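Local coordinates for protein chitooligosaccharide oxidase (Gibberella zeae, PDB 6Y0R) that oxidises the C1 hydroxyl of chitooligosaccharides to the lactone, using a bicovalently bound FAD and reducing molecular oxygen to hydrogen peroxide, at residues V157-H162 with V220-Q225; A163-Y168 with A212-G217; Y116-A121 with L134-T139. One frame throughout, in Å; residues are numbered along the deposited sequence.

How the contacts relate
From the N terminus, contact 3 closes first: strand 118-120 turns back through strand 125-128 and a short connection to helix 134-145, which packs back against strand 118-120. The chain then reaches 157-168, whose helix 159-165 serves both remaining contacts. Contact 2 joins its C-terminal end to the loop 212-217, and contact 1 joins its first turn to strand 218-228, so the smaller loop of contact 2 lies within the larger one of contact 1, while contact 3 precedes both in series. Contacts 1 and 3 meet through Leu134 and reach the same antiparallel sheet; contacts 1 and 2 both touch FAD. Together they tie sheet, helices and cofactor into one FAD-binding unit.

Contact 1 of 3, residues V157-H162 with V220-Q225; sequences VGLGGH and VELEFQ. With FAD (flavin-adenine dinucleotide), chain B.
The ring of Phe224 is met obliquely by Leu159, whose CD2 lies 4.0 Å from Phe224 CE1. This joins helix 159-165 of the PCMH-type FAD-binding domain to strand 218-228, and a second leucine completes the join: Leu159 CD2 and Leu222 CD1 approach tip to tip at 4.0 Å. Leu222 and Phe224 alternate with Glu221 and Glu223, so the apolar residues face the helix while the acids turn to the other side of the sheet, near Lys127. With CG anti to the backbone N (chi1 177°), Leu159 extends toward the strand, and a single methyl, CD2, serves both residues. Long apolar side chains suit this buried place, since helix and strand backbones lie too far apart to touch directly; Ile128 of the next strand touches both Leu159 and Phe224.

The other side of the helix belongs to the cofactor. Val157 lays CG2 3.5 Å from FAD C9, a compact branched group against the isoalloxazine. Gly158, at the N-cap position, and Gly161 have no side chains, so the pyrophosphate can come close to the backbone at the helix start. Gly158 N donates to FAD O2P (2.9 Å, 158°), and Gly161 N binds FAD O1P at 2.9 Å, bent to 144°.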
loop_
_atom_site.group_PDB
_atom_site.type_symbol
_atom_site.label_atom_id
_atom_site.label_comp_id
_atom_site.label_asym_id
_atom_site.label_seq_id
_atom_site.Cartn_x
_atom_site.Cartn_y
_atom_site.Cartn_z
ATOM N N VAL A 157 6.090 -7.425 0.824
ATOM C CA VAL A 157 5.619 -6.154 1.424
ATOM C C VAL A 157 5.475 -6.342 2.928
ATOM O O VAL A 157 5.000 -7.371 3.393
ATOM C CB VAL A 157 4.300 -5.707 0.775
ATOM C CG1 VAL A 157 3.558 -4.682 1.613
ATOM C CG2 VAL A 157 4.558 -5.223 -0.620
ATOM N N GLY A 158 5.872 -5.334 3.698
ATOM C CA GLY A 158 5.659 -5.415 5.142
ATOM C C GLY A 158 4.212 -5.178 5.503
ATOM O O GLY A 158 3.608 -4.258 4.954
ATOM N N LEU A 159 3.733 -5.843 6.475
ATOM C CA LEU A 159 2.341 -5.579 6.879
ATOM C C LEU A 159 2.305 -4.222 7.590
ATOM O O LEU A 159 1.311 -3.485 7.414
ATOM C CB LEU A 159 1.933 -6.677 7.856
ATOM C CG LEU A 159 0.565 -6.644 8.507
ATOM C CD1 LEU A 159 -0.580 -6.762 7.519
ATOM C CD2 LEU A 159 0.392 -7.272 9.845
ATOM N N GLY A 160 3.248 -3.765 8.231
ATOM C CA GLY A 160 3.263 -2.427 8.855
ATOM C C GLY A 160 2.922 -1.324 7.876
ATOM O O GLY A 160 1.855 -0.678 8.047
ATOM N N GLY A 161 3.752 -1.085 6.874
ATOM C CA GLY A 161 3.472 0.034 5.981
ATOM C C GLY A 161 2.154 -0.184 5.268
ATOM O O GLY A 161 1.404 0.760 5.044
ATOM N N HIS A 162 1.873 -1.424 4.880
ATOM C CA HIS A 162 0.701 -1.752 4.045
ATOM C C HIS A 162 -0.579 -1.407 4.783
ATOM O O HIS A 162 -1.409 -0.674 4.259
ATOM C CB HIS A 162 0.756 -3.270 3.755
ATOM C CG HIS A 162 -0.109 -3.718 2.633
ATOM N ND1 HIS A 162 -1.150 -4.625 2.785
ATOM C CD2 HIS A 162 -0.016 -3.437 1.324
ATOM C CE1 HIS A 162 -1.640 -4.865 1.564
ATOM N NE2 HIS A 162 -0.968 -4.163 0.666
ATOM N N VAL A 220 3.855 -1.670 17.049
ATOM C CA VAL A 220 4.682 -2.892 17.334
ATOM C C VAL A 220 3.795 -4.142 17.329
ATOM O O VAL A 220 4.384 -5.230 17.325
ATOM C CB VAL A 220 5.433 -2.785 18.677
ATOM C CG1 VAL A 220 6.523 -1.753 18.600
ATOM C CG2 VAL A 220 4.481 -2.476 19.814
ATOM N N GLU A 221 2.487 -3.995 17.312
ATOM C CA GLU A 221 1.503 -5.099 17.162
ATOM C C GLU A 221 0.224 -4.567 16.528
ATOM O O GLU A 221 -0.295 -3.488 16.900
ATOM C CB GLU A 221 1.186 -5.751 18.512
ATOM C CG GLU A 221 0.485 -7.098 18.373
ATOM C CD GLU A 221 0.059 -7.719 19.700
ATOM O OE1 GLU A 221 0.831 -8.538 20.222
ATOM O OE2 GLU A 221 -1.055 -7.381 20.202
ATOM N N LEU A 222 -0.336 -5.360 15.638
ATOM C CA LEU A 222 -1.630 -5.112 15.014
ATOM C C LEU A 222 -2.505 -6.312 15.307
ATOM O O LEU A 222 -2.002 -7.438 15.157
ATOM C CB LEU A 222 -1.459 -4.958 13.499
ATOM C CG LEU A 222 -0.661 -3.718 13.110
ATOM C CD1 LEU A 222 -0.202 -3.790 11.671
ATOM C CD2 LEU A 222 -1.531 -2.498 13.347
ATOM N N GLU A 223 -3.746 -6.062 15.681
ATOM C CA GLU A 223 -4.718 -7.150 15.908
ATOM C C GLU A 223 -5.798 -7.034 14.848
ATOM O O GLU A 223 -6.307 -5.947 14.608
ATOM C CB GLU A 223 -5.305 -7.080 17.317
ATOM C CG GLU A 223 -6.220 -8.265 17.610
ATOM C CD GLU A 223 -6.570 -8.475 19.073
ATOM O OE1 GLU A 223 -6.531 -7.468 19.854
ATOM O OE2 GLU A 223 -6.868 -9.650 19.420
ATOM N N PHE A 224 -6.228 -8.162 14.303
ATOM C CA PHE A 224 -7.249 -8.230 13.238
ATOM C C PHE A 224 -8.290 -9.306 13.543
ATOM O O PHE A 224 -7.956 -10.327 14.161
ATOM C CB PHE A 224 -6.615 -8.636 11.900
ATOM C CG PHE A 224 -5.535 -7.716 11.382
ATOM C CD1 PHE A 224 -4.236 -7.829 11.841
ATOM C CD2 PHE A 224 -5.867 -6.710 10.476
ATOM C CE1 PHE A 224 -3.252 -6.966 11.378
ATOM C CE2 PHE A 224 -4.887 -5.840 10.016
ATOM C CZ PHE A 224 -3.581 -5.994 10.451
ATOM N N GLN A 225 -9.475 -9.116 13.005
ATOM C CA GLN A 225 -10.488 -10.188 12.882
ATOM C C GLN A 225 -10.267 -10.836 11.516
ATOM O O GLN A 225 -10.617 -10.216 10.480
ATOM C CB GLN A 225 -11.910 -9.653 13.018
ATOM C CG GLN A 225 -12.960 -10.758 12.888
ATOM C CD GLN A 225 -12.746 -11.897 13.865
ATOM O OE1 GLN A 225 -12.605 -11.670 15.061
ATOM N NE2 GLN A 225 -12.670 -13.131 13.366
HETATM P PA FAD B . 8.129 0.598 4.681
HETATM O O1A FAD B . 8.958 1.310 3.691
HETATM O O2A FAD B . 8.768 -0.199 5.747
HETATM O O5B FAD B . 7.119 1.606 5.388
HETATM C C5B FAD B . 6.140 2.342 4.655
HETATM C C4B FAD B . 5.682 3.531 5.479
HETATM O O4B FAD B . 5.028 3.059 6.684
HETATM C C3B FAD B . 6.769 4.495 5.996
HETATM O O3B FAD B . 6.231 5.808 6.201
HETATM C C2B FAD B . 7.132 3.881 7.341
HETATM O O2B FAD B . 7.795 4.771 8.242
HETATM C C1B FAD B . 5.776 3.451 7.830
HETATM N N9A FAD B . 5.791 2.340 8.769
HETATM C C8A FAD B . 6.149 1.048 8.485
HETATM N N7A FAD B . 6.067 0.255 9.546
HETATM C C5A FAD B . 5.640 1.090 10.573
HETATM C C6A FAD B . 5.374 0.856 11.935
HETATM N N6A FAD B . 5.476 -0.364 12.471
HETATM N N1A FAD B . 4.994 1.907 12.713
HETATM C C2A FAD B . 4.927 3.118 12.124
HETATM N N3A FAD B . 5.129 3.452 10.846
HETATM C C4A FAD B . 5.493 2.386 10.109
HETATM N N1 FAD B . 0.104 -1.903 -2.054
HETATM C C2 FAD B . -1.170 -2.320 -2.102
HETATM O O2 FAD B . -2.092 -1.681 -1.478
HETATM N N3 FAD B . -1.480 -3.458 -2.792
HETATM C C4 FAD B . -0.545 -4.222 -3.471
HETATM O O4 FAD B . -0.890 -5.256 -4.068
HETATM C C4X FAD B . 0.808 -3.809 -3.427
HETATM N N5 FAD B . 1.743 -4.554 -4.021
HETATM C C5X FAD B . 3.060 -4.194 -3.841
HETATM C C6 FAD B . 4.083 -5.009 -4.398
HETATM C C7 FAD B . 5.418 -4.668 -4.258
HETATM C C7M FAD B . 6.503 -5.526 -4.878
HETATM C C8 FAD B . 5.783 -3.495 -3.477
HETATM C C8M FAD B . 7.220 -3.120 -3.174
HETATM C C9 FAD B . 4.751 -2.677 -2.972
HETATM C C9A FAD B . 3.400 -3.005 -3.147
HETATM N N10 FAD B . 2.387 -2.202 -2.596
HETATM C C10 FAD B . 1.047 -2.596 -2.686
HETATM C "C1'" FAD B . 2.688 -0.950 -1.894
HETATM C "C2'" FAD B . 2.820 -1.177 -0.387
HETATM O "O2'" FAD B . 1.534 -1.333 0.216
HETATM C "C3'" FAD B . 3.530 0.017 0.199
HETATM O "O3'" FAD B . 4.823 0.068 -0.446
HETATM C "C4'" FAD B . 3.649 -0.131 1.717
HETATM O "O4'" FAD B . 3.720 1.150 2.368
HETATM C "C5'" FAD B . 4.869 -0.946 2.040
HETATM O "O5'" FAD B . 4.913 -1.277 3.441
HETATM P P FAD B . 6.314 -1.707 4.042
HETATM O O1P FAD B . 6.130 -2.016 5.481
HETATM O O2P FAD B . 6.989 -2.727 3.201
HETATM O O3P FAD B . 7.171 -0.353 3.801
#

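Contact 2 of 3, residues A163-Y168 with A212-G217; sequences ALHGGY and AGANFG. With FAD (flavin-adenine dinucleotide), chain B.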
loop_
_atom_site.group_PDB
_atom_site.type_symbol
_atom_site.label_atom_id
_atom_site.label_comp_id
_atom_site.label_asym_id
_atom_site.label_seq_id
_atom_site.Cartn_x
_atom_site.Cartn_y
_atom_site.Cartn_z
ATOM N N ALA A 163 -0.742 -1.963 5.992
ATOM C CA ALA A 163 -1.994 -1.819 6.769
ATOM C C ALA A 163 -2.131 -0.407 7.338
ATOM O O ALA A 163 -3.269 0.029 7.483
ATOM C CB ALA A 163 -2.055 -2.810 7.905
ATOM N N LEU A 164 -1.045 0.278 7.644
ATOM C CA LEU A 164 -1.140 1.635 8.252
ATOM C C LEU A 164 -1.598 2.668 7.228
ATOM O O LEU A 164 -1.937 3.807 7.636
ATOM C CB LEU A 164 0.199 1.972 8.899
ATOM C CG LEU A 164 0.560 1.126 10.129
ATOM C CD1 LEU A 164 1.975 1.431 10.574
ATOM C CD2 LEU A 164 -0.446 1.258 11.252
ATOM N N HIS A 165 -1.585 2.338 5.934
ATOM C CA HIS A 165 -2.044 3.282 4.878
ATOM C C HIS A 165 -3.203 2.722 4.069
ATOM O O HIS A 165 -3.703 3.480 3.200
ATOM C CB HIS A 165 -0.873 3.631 3.951
ATOM C CG HIS A 165 0.288 4.128 4.741
ATOM N ND1 HIS A 165 0.440 5.427 5.138
ATOM C CD2 HIS A 165 1.329 3.445 5.258
ATOM C CE1 HIS A 165 1.573 5.557 5.832
ATOM N NE2 HIS A 165 2.083 4.290 5.994
ATOM N N GLY A 166 -3.595 1.462 4.256
ATOM C CA GLY A 166 -4.752 0.948 3.518
ATOM C C GLY A 166 -4.619 -0.547 3.345
ATOM O O GLY A 166 -4.850 -1.299 4.334
ATOM N N GLY A 167 -4.117 -0.914 2.177
ATOM C CA GLY A 167 -3.800 -2.313 1.833
ATOM C C GLY A 167 -4.834 -2.906 0.906
ATOM O O GLY A 167 -5.833 -3.443 1.378
ATOM N N TYR A 168 -4.616 -2.772 -0.392
ATOM C CA TYR A 168 -5.611 -3.121 -1.424
ATOM C C TYR A 168 -5.162 -4.405 -2.120
ATOM O O TYR A 168 -4.047 -4.456 -2.653
ATOM C CB TYR A 168 -5.765 -1.985 -2.427
ATOM C CG TYR A 168 -6.694 -2.329 -3.552
ATOM C CD1 TYR A 168 -8.068 -2.143 -3.450
ATOM C CD2 TYR A 168 -6.174 -2.811 -4.743
ATOM C CE1 TYR A 168 -8.908 -2.499 -4.515
ATOM C CE2 TYR A 168 -7.003 -3.167 -5.798
ATOM C CZ TYR A 168 -8.371 -3.003 -5.686
ATOM O OH TYR A 168 -9.109 -3.348 -6.813
ATOM N N ALA A 212 -3.116 6.698 8.360
ATOM C CA ALA A 212 -2.004 7.677 8.479
ATOM C C ALA A 212 -1.052 7.210 9.574
ATOM O O ALA A 212 -0.455 7.997 10.308
ATOM C CB ALA A 212 -2.592 9.053 8.752
ATOM N N GLY A 213 -0.848 5.897 9.642
ATOM C CA GLY A 213 -0.199 5.262 10.798
ATOM C C GLY A 213 1.307 5.410 10.906
ATOM O O GLY A 213 1.852 4.778 11.832
ATOM N N ALA A 214 2.003 6.195 10.085
ATOM C CA ALA A 214 3.435 6.508 10.294
ATOM C C ALA A 214 3.612 7.705 11.250
ATOM O O ALA A 214 4.747 7.945 11.669
ATOM C CB ALA A 214 4.120 6.778 8.998
ATOM N N ASN A 215 2.524 8.377 11.596
ATOM C CA ASN A 215 2.587 9.764 12.166
ATOM C C ASN A 215 2.675 9.761 13.696
ATOM O O ASN A 215 2.961 10.846 14.234
ATOM C CB ASN A 215 1.373 10.593 11.737
ATOM C CG ASN A 215 1.512 11.110 10.332
ATOM O OD1 ASN A 215 2.267 12.041 10.115
ATOM N ND2 ASN A 215 0.854 10.474 9.368
ATOM N N PHE A 216 2.438 8.647 14.403
ATOM C CA PHE A 216 2.035 8.724 15.838
ATOM C C PHE A 216 2.943 7.878 16.723
ATOM O O PHE A 216 2.584 7.716 17.904
ATOM C CB PHE A 216 0.561 8.362 15.993
ATOM C CG PHE A 216 -0.344 9.122 15.054
ATOM C CD1 PHE A 216 -0.545 10.485 15.200
ATOM C CD2 PHE A 216 -0.972 8.490 13.997
ATOM C CE1 PHE A 216 -1.383 11.181 14.354
ATOM C CE2 PHE A 216 -1.803 9.193 13.152
ATOM C CZ PHE A 216 -1.986 10.539 13.304
ATOM N N GLY A 217 4.055 7.375 16.200
ATOM C CA GLY A 217 4.930 6.457 16.950
ATOM C C GLY A 217 5.167 5.171 16.187
ATOM O O GLY A 217 4.818 5.096 15.014
HETATM P PA FAD B . 8.129 0.598 4.681
HETATM O O1A FAD B . 8.958 1.310 3.691
HETATM O O2A FAD B . 8.768 -0.199 5.747
HETATM O O5B FAD B . 7.119 1.606 5.388
HETATM C C5B FAD B . 6.140 2.342 4.655
HETATM C C4B FAD B . 5.682 3.531 5.479
HETATM O O4B FAD B . 5.028 3.059 6.684
HETATM C C3B FAD B . 6.769 4.495 5.996
HETATM O O3B FAD B . 6.231 5.808 6.201
HETATM C C2B FAD B . 7.132 3.881 7.341
HETATM O O2B FAD B . 7.795 4.771 8.242
HETATM C C1B FAD B . 5.776 3.451 7.830
HETATM N N9A FAD B . 5.791 2.340 8.769
HETATM C C8A FAD B . 6.149 1.048 8.485
HETATM N N7A FAD B . 6.067 0.255 9.546
HETATM C C5A FAD B . 5.640 1.090 10.573
HETATM C C6A FAD B . 5.374 0.856 11.935
HETATM N N6A FAD B . 5.476 -0.364 12.471
HETATM N N1A FAD B . 4.994 1.907 12.713
HETATM C C2A FAD B . 4.927 3.118 12.124
HETATM N N3A FAD B . 5.129 3.452 10.846
HETATM C C4A FAD B . 5.493 2.386 10.109
HETATM N N1 FAD B . 0.104 -1.903 -2.054
HETATM C C2 FAD B . -1.170 -2.320 -2.102
HETATM O O2 FAD B . -2.092 -1.681 -1.478
HETATM N N3 FAD B . -1.480 -3.458 -2.792
HETATM C C4 FAD B . -0.545 -4.222 -3.471
HETATM O O4 FAD B . -0.890 -5.256 -4.068
HETATM C C4X FAD B . 0.808 -3.809 -3.427
HETATM N N5 FAD B . 1.743 -4.554 -4.021
HETATM C C5X FAD B . 3.060 -4.194 -3.841
HETATM C C6 FAD B . 4.083 -5.009 -4.398
HETATM C C7 FAD B . 5.418 -4.668 -4.258
HETATM C C7M FAD B . 6.503 -5.526 -4.878
HETATM C C8 FAD B . 5.783 -3.495 -3.477
HETATM C C8M FAD B . 7.220 -3.120 -3.174
HETATM C C9 FAD B . 4.751 -2.677 -2.972
HETATM C C9A FAD B . 3.400 -3.005 -3.147
HETATM N N10 FAD B . 2.387 -2.202 -2.596
HETATM C C10 FAD B . 1.047 -2.596 -2.686
HETATM C "C1'" FAD B . 2.688 -0.950 -1.894
HETATM C "C2'" FAD B . 2.820 -1.177 -0.387
HETATM O "O2'" FAD B . 1.534 -1.333 0.216
HETATM C "C3'" FAD B . 3.530 0.017 0.199
HETATM O "O3'" FAD B . 4.823 0.068 -0.446
HETATM C "C4'" FAD B . 3.649 -0.131 1.717
HETATM O "O4'" FAD B . 3.720 1.150 2.368
HETATM C "C5'" FAD B . 4.869 -0.946 2.040
HETATM O "O5'" FAD B . 4.913 -1.277 3.441
HETATM P P FAD B . 6.314 -1.707 4.042
HETATM O O1P FAD B . 6.130 -2.016 5.481
HETATM O O2P FAD B . 6.989 -2.727 3.201
HETATM O O3P FAD B . 7.171 -0.353 3.801
#
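Leu164 and Gly213 form the tight part of this contact, where the end of helix 159-165 meets the loop before strand 218-228. Gly213 N donates to Leu164 O (3.1 Å, 166°), the one hydrogen bond between the segments, and Leu164 CB rests 3.8 Å from Gly213 CA. Glycine suits the place because the leucine lies directly against its backbone. Leu164 CG is anti to the carbonyl carbon (chi1 -68°), which carries CD1 on to the adenine, 3.7 Å from FAD C4A.

The loop keeps its form through a type I turn from Ala212 to Asn215. Asn215 ND2 reaches back to Ala212 O at 3.0 Å, and Asn215 N joins it on the same face of that carbonyl. An asparagine fits here because its other amide atom, OD1, also binds Ile488 N.

The packing is looser toward Ala214, which is partly exposed: its CB sits at the edge of the His165 ring, 4.2 Å from His165 CE1. That ring turns its NE2 to the adenosine ribose, donating to FAD O4B at 3.3 Å.

Beyond the helix, Gly166 and Gly167 take positive phi values that favour glycine and lead the chain to the flavin. There Tyr168 N donates to FAD O2 (173°), while Tyr168 O accepts from FAD N3 at 2.8 Å. One backbone residue thus reads both the donor and the acceptor of the pyrimidine edge, and the N-H at O2 would probably favour negative charge building up there when the flavin is reduced.

Contact 3 of 3, residues Y116-A121 with L134-T139; sequences YSVKLA and LGHVAT
The carbonyl oxygen of Gly135, one residue before the His136 that packs on Tyr116, is gripped twice by Thr139. Thr139 N and Thr139 OG1 each lie 2.8 Å from Gly135 O and approach it from opposite faces of its plane. Threonine suits a helix position of this kind, since its hydroxyl can fold back on the carbonyl four residues earlier and join the regular helical bond.

Across the contact, Tyr116 and His136 make an offset edge-to-face pair. The edge of the tyrosine points to the face of the imidazole, with centroids 5.4 Å apart and planes at 85°; the nearest atoms of the two rings are Tyr116 CD1 and His136 NE2, at 3.6 Å. Tyr116 CG stands between its own backbone N and carbonyl carbon (chi1 55°), which brings the ring across the histidine rather than alongside it. The backbone oxygen of Tyr116 lies in the plane of the imidazole, at its edge, while His136 ND1 is hydrogen-bonded to Asn327 OD1, so the buried ring is fixed on the side away from the tyrosine.

Val118 carries the apolar part. The Val118 and His136 side chains run past each other in opposite directions; Val118 CG2 lies 3.9 Å from His136 CD2 and 4.1 Å from Val137 CA. A short branched side chain fits this close approach of strand to helix, and Val137 CG2 adds a looser touch.

Antiparallel strands 118-120 and 125-128 form a beta hairpin, and helix 134-145, which follows it, packs back on the first strand, with Gln144 bonding the backbone of Val118 and Leu120. Turned from the strand, Leu134 packs on helix 159-165 and Ala138 on helix 312-320.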
loop_
_atom_site.group_PDB
_atom_site.type_symbol
_atom_site.label_atom_id
_atom_site.label_comp_id
_atom_site.label_asym_id
_atom_site.label_seq_id
_atom_site.Cartn_x
_atom_site.Cartn_y
_atom_site.Cartn_z
ATOM N N TYR A 116 8.487 -10.680 13.364
ATOM C CA TYR A 116 7.595 -11.122 12.264
ATOM C C TYR A 116 6.613 -12.167 12.797
ATOM O O TYR A 116 6.051 -12.920 12.002
ATOM C CB TYR A 116 8.418 -11.573 11.055
ATOM C CG TYR A 116 9.457 -12.635 11.305
ATOM C CD1 TYR A 116 9.091 -13.966 11.425
ATOM C CD2 TYR A 116 10.795 -12.311 11.347
ATOM C CE1 TYR A 116 10.045 -14.946 11.654
ATOM C CE2 TYR A 116 11.764 -13.277 11.577
ATOM C CZ TYR A 116 11.382 -14.592 11.726
ATOM O OH TYR A 116 12.359 -15.530 11.911
ATOM N N SER A 117 6.323 -12.139 14.103
ATOM C CA SER A 117 5.401 -13.096 14.759
ATOM C C SER A 117 3.994 -12.951 14.185
ATOM O O SER A 117 3.497 -11.807 14.071
ATOM C CB SER A 117 5.394 -12.871 16.260
ATOM O OG SER A 117 4.365 -13.629 16.844
ATOM N N VAL A 118 3.356 -14.061 13.834
ATOM C CA VAL A 118 1.918 -14.120 13.502
ATOM C C VAL A 118 1.278 -15.111 14.459
ATOM O O VAL A 118 1.684 -16.317 14.405
ATOM C CB VAL A 118 1.720 -14.586 12.050
ATOM C CG1 VAL A 118 0.240 -14.681 11.725
ATOM C CG2 VAL A 118 2.480 -13.729 11.065
ATOM N N LYS A 119 0.299 -14.679 15.239
ATOM C CA LYS A 119 -0.385 -15.550 16.238
ATOM C C LYS A 119 -1.884 -15.537 16.007
ATOM O O LYS A 119 -2.553 -14.536 16.328
ATOM C CB LYS A 119 -0.019 -15.091 17.654
ATOM C CG LYS A 119 1.454 -15.206 18.007
ATOM C CD LYS A 119 1.747 -14.749 19.429
ATOM C CE LYS A 119 3.227 -14.741 19.756
ATOM N NZ LYS A 119 3.479 -14.037 21.044
ATOM N N LEU A 120 -2.419 -16.578 15.655
ATOM C CA LEU A 120 -3.869 -16.715 15.452
ATOM C C LEU A 120 -4.460 -17.387 16.681
ATOM O O LEU A 120 -3.973 -18.486 17.039
ATOM C CB LEU A 120 -4.099 -17.589 14.222
ATOM C CG LEU A 120 -5.511 -17.962 13.807
ATOM C CD1 LEU A 120 -6.317 -16.742 13.431
ATOM C CD2 LEU A 120 -5.660 -19.073 12.774
ATOM N N ALA A 121 -5.535 -16.836 17.073
ATOM C CA ALA A 121 -6.268 -17.307 18.278
ATOM C C ALA A 121 -7.484 -18.127 17.848
ATOM O O ALA A 121 -7.917 -18.044 16.673
ATOM C CB ALA A 121 -6.646 -16.118 19.130
ATOM N N LEU A 134 3.828 -9.831 3.935
ATOM C CA LEU A 134 2.464 -10.300 3.605
ATOM C C LEU A 134 2.503 -11.803 3.296
ATOM O O LEU A 134 1.554 -12.491 3.634
ATOM C CB LEU A 134 1.902 -9.533 2.418
ATOM C CG LEU A 134 1.709 -8.051 2.639
ATOM C CD1 LEU A 134 1.089 -7.449 1.407
ATOM C CD2 LEU A 134 0.862 -7.773 3.856
ATOM N N GLY A 135 3.519 -12.289 2.602
ATOM C CA GLY A 135 3.570 -13.740 2.276
ATOM C C GLY A 135 3.690 -14.570 3.529
ATOM O O GLY A 135 3.047 -15.651 3.649
ATOM N N HIS A 136 4.415 -14.070 4.526
ATOM C CA HIS A 136 4.575 -14.774 5.819
ATOM C C HIS A 136 3.259 -14.703 6.590
ATOM O O HIS A 136 2.827 -15.686 7.178
ATOM C CB HIS A 136 5.746 -14.195 6.595
ATOM C CG HIS A 136 5.928 -14.841 7.919
ATOM N ND1 HIS A 136 6.258 -16.209 8.038
ATOM C CD2 HIS A 136 5.836 -14.343 9.170
ATOM C CE1 HIS A 136 6.381 -16.489 9.333
ATOM N NE2 HIS A 136 6.121 -15.358 10.055
ATOM N N VAL A 137 2.591 -13.558 6.593
ATOM C CA VAL A 137 1.238 -13.418 7.162
ATOM C C VAL A 137 0.319 -14.465 6.542
ATOM O O VAL A 137 -0.384 -15.196 7.298
ATOM C CB VAL A 137 0.668 -12.014 6.939
ATOM C CG1 VAL A 137 -0.806 -11.925 7.310
ATOM C CG2 VAL A 137 1.483 -11.017 7.739
ATOM N N ALA A 138 0.262 -14.498 5.202
ATOM C CA ALA A 138 -0.703 -15.374 4.510
ATOM C C ALA A 138 -0.352 -16.844 4.814
ATOM O O ALA A 138 -1.271 -17.631 5.145
ATOM C CB ALA A 138 -0.711 -15.138 3.033
ATOM N N THR A 139 0.938 -17.178 4.778
ATOM C CA THR A 139 1.385 -18.579 5.007
ATOM C C THR A 139 0.984 -19.006 6.424
ATOM O O THR A 139 0.417 -20.116 6.631
ATOM C CB THR A 139 2.890 -18.711 4.766
ATOM O OG1 THR A 139 3.109 -18.403 3.387
ATOM C CG2 THR A 139 3.404 -20.107 5.047
#